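Local coordinates for DNA protection during starvation protein (Agrobacterium tumefaciens, PDB 1O9R) that protects DNA from oxidative damage without binding it, using hydrogen peroxide to oxidise ferrous iron and storing the ferric mineral inside a hollow dodecamer, at residues S88-I100 / A109-I121. Numbering follows the deposited sequence.
Sequences SSTTKLKAYPTDI and ALIERYGEVANMI
R113 reaches from the helix of 109-121 across to the backbone of K94 and A95. R113 CB lies 4.2 Å from CD1 of L93, whose other methyl, CD2, rests 3.9 Å from CG2 of V117. The chain then runs extended: chi2 (165°) brings R113 CD to the edge of the Y96 ring, in its plane, 3.8 Å from Y96 CD1, and chi3 (179°) carries NE straight on to K94 O. R113 NE gives the straighter of two bonds to K94 O (2.9 Å); NH2 adds a second to that oxygen from the same face of its carbonyl plane, plus a weak one to A95 O. R113 NH1 turns back to A109 O at 2.9 Å, an oxygen that also takes the helical N-H of R113, so all three guanidinium nitrogens are engaged and the group's rotation is fixed. This is the ferritin-like four-helix bundle of Dps, with the connection that follows the short helix 84-90 laid along helix 103-130; L93 and Y96 of this connection also touch helix 12-42. Y96 CD1 lies over one face of the guanidinium, the two planes 73° apart, and the aliphatic CD of K94 over the opposite face, each displaced toward the rim. One turn before R113, the A109 methyl CB packs 3.5 Å from Y96 CE1, and the phenol oxygen is hydrogen-bonded to H106 of the same helix. After R113, K94 NZ and E116 OE2 are modelled as a salt bridge, but implausibly close, so the places of both atoms are doubtful. Farther along the helix, M120 CE lies 4.2 Å from K92 CB.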
# COMPACT_ATOMS: atom_id res chain seq x y z
N SER A 88 -12.05 10.84 36.30
CA SER A 88 -13.21 10.81 37.19
C SER A 88 -13.39 12.15 37.90
O SER A 88 -14.58 12.51 38.06
CB SER A 88 -12.91 9.72 38.22
OG SER A 88 -13.02 8.41 37.66
N SER A 89 -12.33 12.77 38.38
CA SER A 89 -12.53 14.04 39.14
C SER A 89 -12.83 15.21 38.25
O SER A 89 -13.32 16.25 38.74
CB SER A 89 -11.31 14.27 40.04
OG SER A 89 -10.18 14.62 39.24
N THR A 90 -12.56 15.16 36.93
CA THR A 90 -12.61 16.34 36.07
C THR A 90 -13.59 16.34 34.95
O THR A 90 -13.98 17.40 34.45
CB THR A 90 -11.16 16.54 35.55
OG1 THR A 90 -10.23 16.57 36.67
CG2 THR A 90 -11.00 17.86 34.78
N THR A 91 -14.08 15.14 34.61
CA THR A 91 -15.07 15.06 33.53
C THR A 91 -16.32 15.88 33.79
O THR A 91 -16.72 15.97 34.96
CB THR A 91 -15.45 13.60 33.18
OG1 THR A 91 -16.36 13.62 32.10
CG2 THR A 91 -16.10 12.91 34.42
N LYS A 92 -16.92 16.43 32.74
CA LYS A 92 -18.19 17.15 32.86
C LYS A 92 -19.35 16.28 32.40
O LYS A 92 -20.52 16.76 32.45
CB LYS A 92 -18.21 18.45 32.05
CG LYS A 92 -17.21 19.48 32.56
CD LYS A 92 -17.00 19.56 34.03
CE LYS A 92 -18.08 19.89 35.01
NZ LYS A 92 -17.55 20.00 36.41
N LEU A 93 -19.10 15.02 32.00
CA LEU A 93 -20.18 14.20 31.50
C LEU A 93 -20.86 13.39 32.59
O LEU A 93 -20.20 12.91 33.50
CB LEU A 93 -19.62 13.20 30.44
CG LEU A 93 -18.82 13.91 29.35
CD1 LEU A 93 -18.47 12.80 28.36
CD2 LEU A 93 -19.63 15.01 28.67
N LYS A 94 -22.17 13.28 32.44
CA LYS A 94 -22.88 12.42 33.39
C LYS A 94 -22.59 10.95 33.04
O LYS A 94 -22.42 10.61 31.86
CB LYS A 94 -24.38 12.60 33.16
CG LYS A 94 -25.01 13.27 32.02
CD LYS A 94 -24.52 13.21 30.59
CE LYS A 94 -23.62 14.38 30.26
NZ LYS A 94 -22.52 14.22 29.31
N ALA A 95 -22.56 10.11 34.07
CA ALA A 95 -22.34 8.69 33.86
C ALA A 95 -23.26 8.12 32.80
O ALA A 95 -24.48 8.33 32.68
CB ALA A 95 -22.64 7.96 35.19
N TYR A 96 -22.61 7.30 31.91
CA TYR A 96 -23.37 6.71 30.81
C TYR A 96 -24.17 5.53 31.33
O TYR A 96 -23.68 4.67 32.07
CB TYR A 96 -22.33 6.22 29.73
CG TYR A 96 -23.01 5.94 28.41
CD1 TYR A 96 -23.29 6.96 27.49
CD2 TYR A 96 -23.41 4.64 28.09
CE1 TYR A 96 -23.92 6.74 26.29
CE2 TYR A 96 -24.07 4.42 26.87
CZ TYR A 96 -24.31 5.44 25.98
OH TYR A 96 -24.95 5.25 24.78
N PRO A 97 -25.43 5.42 30.89
CA PRO A 97 -26.26 4.30 31.38
C PRO A 97 -25.82 2.94 30.90
O PRO A 97 -25.61 2.79 29.68
CB PRO A 97 -27.65 4.69 30.93
CG PRO A 97 -27.46 5.55 29.70
CD PRO A 97 -26.17 6.32 30.01
N THR A 98 -25.70 1.99 31.79
CA THR A 98 -25.25 0.64 31.36
C THR A 98 -26.40 -0.28 31.08
O THR A 98 -26.17 -1.47 30.79
CB THR A 98 -24.30 0.05 32.42
OG1 THR A 98 -24.94 -0.01 33.70
CG2 THR A 98 -23.07 0.92 32.55
N ASP A 99 -27.62 0.19 31.22
CA ASP A 99 -28.79 -0.64 31.05
C ASP A 99 -29.65 -0.24 29.87
O ASP A 99 -30.82 -0.57 29.75
CB ASP A 99 -29.63 -0.65 32.34
CG ASP A 99 -30.17 0.73 32.64
OD1 ASP A 99 -31.06 0.80 33.53
OD2 ASP A 99 -29.72 1.73 32.04
N ILE A 100 -29.04 0.42 28.86
CA ILE A 100 -29.78 0.74 27.63
C ILE A 100 -29.20 -0.10 26.46
O ILE A 100 -28.03 -0.50 26.54
CB ILE A 100 -29.71 2.21 27.28
CG1 ILE A 100 -28.25 2.69 27.26
CG2 ILE A 100 -30.56 2.99 28.32
CD1 ILE A 100 -28.18 4.07 26.53
N ALA A 109 -28.29 9.26 24.17
CA ALA A 109 -27.29 9.38 25.21
C ALA A 109 -25.94 9.92 24.65
O ALA A 109 -25.28 10.77 25.25
CB ALA A 109 -27.13 8.06 25.98
N LEU A 110 -25.64 9.40 23.46
CA LEU A 110 -24.42 9.88 22.79
C LEU A 110 -24.58 11.33 22.34
O LEU A 110 -23.63 12.11 22.47
CB LEU A 110 -24.15 8.98 21.56
CG LEU A 110 -23.66 7.57 21.89
CD1 LEU A 110 -23.83 6.69 20.67
CD2 LEU A 110 -22.21 7.60 22.39
N ILE A 111 -25.73 11.67 21.79
CA ILE A 111 -25.95 13.06 21.33
C ILE A 111 -25.79 14.05 22.48
O ILE A 111 -25.18 15.09 22.36
CB ILE A 111 -27.32 13.20 20.68
CG1 ILE A 111 -27.30 12.50 19.29
CG2 ILE A 111 -27.76 14.67 20.53
CD1 ILE A 111 -28.67 12.17 18.73
N GLU A 112 -26.30 13.66 23.70
CA GLU A 112 -26.13 14.60 24.80
C GLU A 112 -24.66 14.84 25.12
O GLU A 112 -24.26 15.98 25.39
CB GLU A 112 -26.88 14.11 26.06
CG GLU A 112 -28.39 14.17 25.95
CD GLU A 112 -29.10 13.85 27.27
OE1 GLU A 112 -28.45 13.54 28.31
OE2 GLU A 112 -30.35 13.94 27.20
N ARG A 113 -23.88 13.75 25.12
CA ARG A 113 -22.47 13.86 25.57
C ARG A 113 -21.64 14.49 24.46
O ARG A 113 -20.71 15.24 24.76
CB ARG A 113 -22.00 12.50 26.11
CG ARG A 113 -22.75 12.20 27.44
CD ARG A 113 -22.60 10.72 27.80
NE ARG A 113 -23.29 10.45 29.08
CZ ARG A 113 -24.62 10.32 29.17
NH1 ARG A 113 -25.44 10.41 28.17
NH2 ARG A 113 -25.20 10.10 30.40
N TYR A 114 -21.84 14.03 23.24
CA TYR A 114 -21.11 14.64 22.13
C TYR A 114 -21.43 16.13 22.02
O TYR A 114 -20.54 16.94 21.74
CB TYR A 114 -21.46 13.95 20.77
CG TYR A 114 -20.50 12.79 20.49
CD1 TYR A 114 -19.53 12.95 19.49
CD2 TYR A 114 -20.64 11.59 21.15
CE1 TYR A 114 -18.68 11.84 19.25
CE2 TYR A 114 -19.79 10.52 20.94
CZ TYR A 114 -18.82 10.71 19.97
OH TYR A 114 -17.92 9.66 19.74
N GLY A 115 -22.70 16.54 22.24
CA GLY A 115 -23.05 17.95 22.23
C GLY A 115 -22.29 18.74 23.31
O GLY A 115 -21.74 19.80 23.05
N GLU A 116 -22.25 18.12 24.52
CA GLU A 116 -21.52 18.83 25.59
C GLU A 116 -20.04 19.00 25.29
O GLU A 116 -19.45 20.08 25.45
CB GLU A 116 -21.74 18.10 26.94
CG GLU A 116 -23.20 18.29 27.35
CD GLU A 116 -23.63 17.38 28.46
OE1 GLU A 116 -24.74 17.56 29.01
OE2 GLU A 116 -22.86 16.45 28.77
N VAL A 117 -19.41 17.94 24.76
CA VAL A 117 -17.98 18.06 24.45
C VAL A 117 -17.75 18.96 23.22
O VAL A 117 -16.83 19.79 23.26
CB VAL A 117 -17.40 16.66 24.19
CG1 VAL A 117 -15.90 16.79 23.83
CG2 VAL A 117 -17.54 15.83 25.48
N ALA A 118 -18.58 18.91 22.21
CA ALA A 118 -18.44 19.81 21.06
C ALA A 118 -18.50 21.26 21.60
O ALA A 118 -17.74 22.10 21.09
CB ALA A 118 -19.53 19.52 20.05
N ASN A 119 -19.49 21.51 22.47
CA ASN A 119 -19.65 22.91 22.90
C ASN A 119 -18.58 23.34 23.87
O ASN A 119 -18.12 24.49 23.83
CB ASN A 119 -21.06 23.00 23.53
CG ASN A 119 -22.14 22.87 22.48
OD1 ASN A 119 -21.99 23.12 21.28
ND2 ASN A 119 -23.37 22.51 22.87
N MET A 120 -18.02 22.39 24.64
CA MET A 120 -16.89 22.73 25.48
C MET A 120 -15.67 23.11 24.61
O MET A 120 -14.93 24.06 24.94
CB MET A 120 -16.49 21.51 26.30
CG MET A 120 -15.16 21.42 26.99
SD MET A 120 -15.02 19.93 28.04
CE MET A 120 -16.84 19.68 28.31
N ILE A 121 -15.43 22.32 23.56
CA ILE A 121 -14.25 22.59 22.71
C ILE A 121 -14.48 23.84 21.91
O ILE A 121 -13.49 24.58 21.71
CB ILE A 121 -14.08 21.35 21.80
CG1 ILE A 121 -13.67 20.11 22.61
CG2 ILE A 121 -13.08 21.68 20.70
CD1 ILE A 121 -12.41 20.19 23.44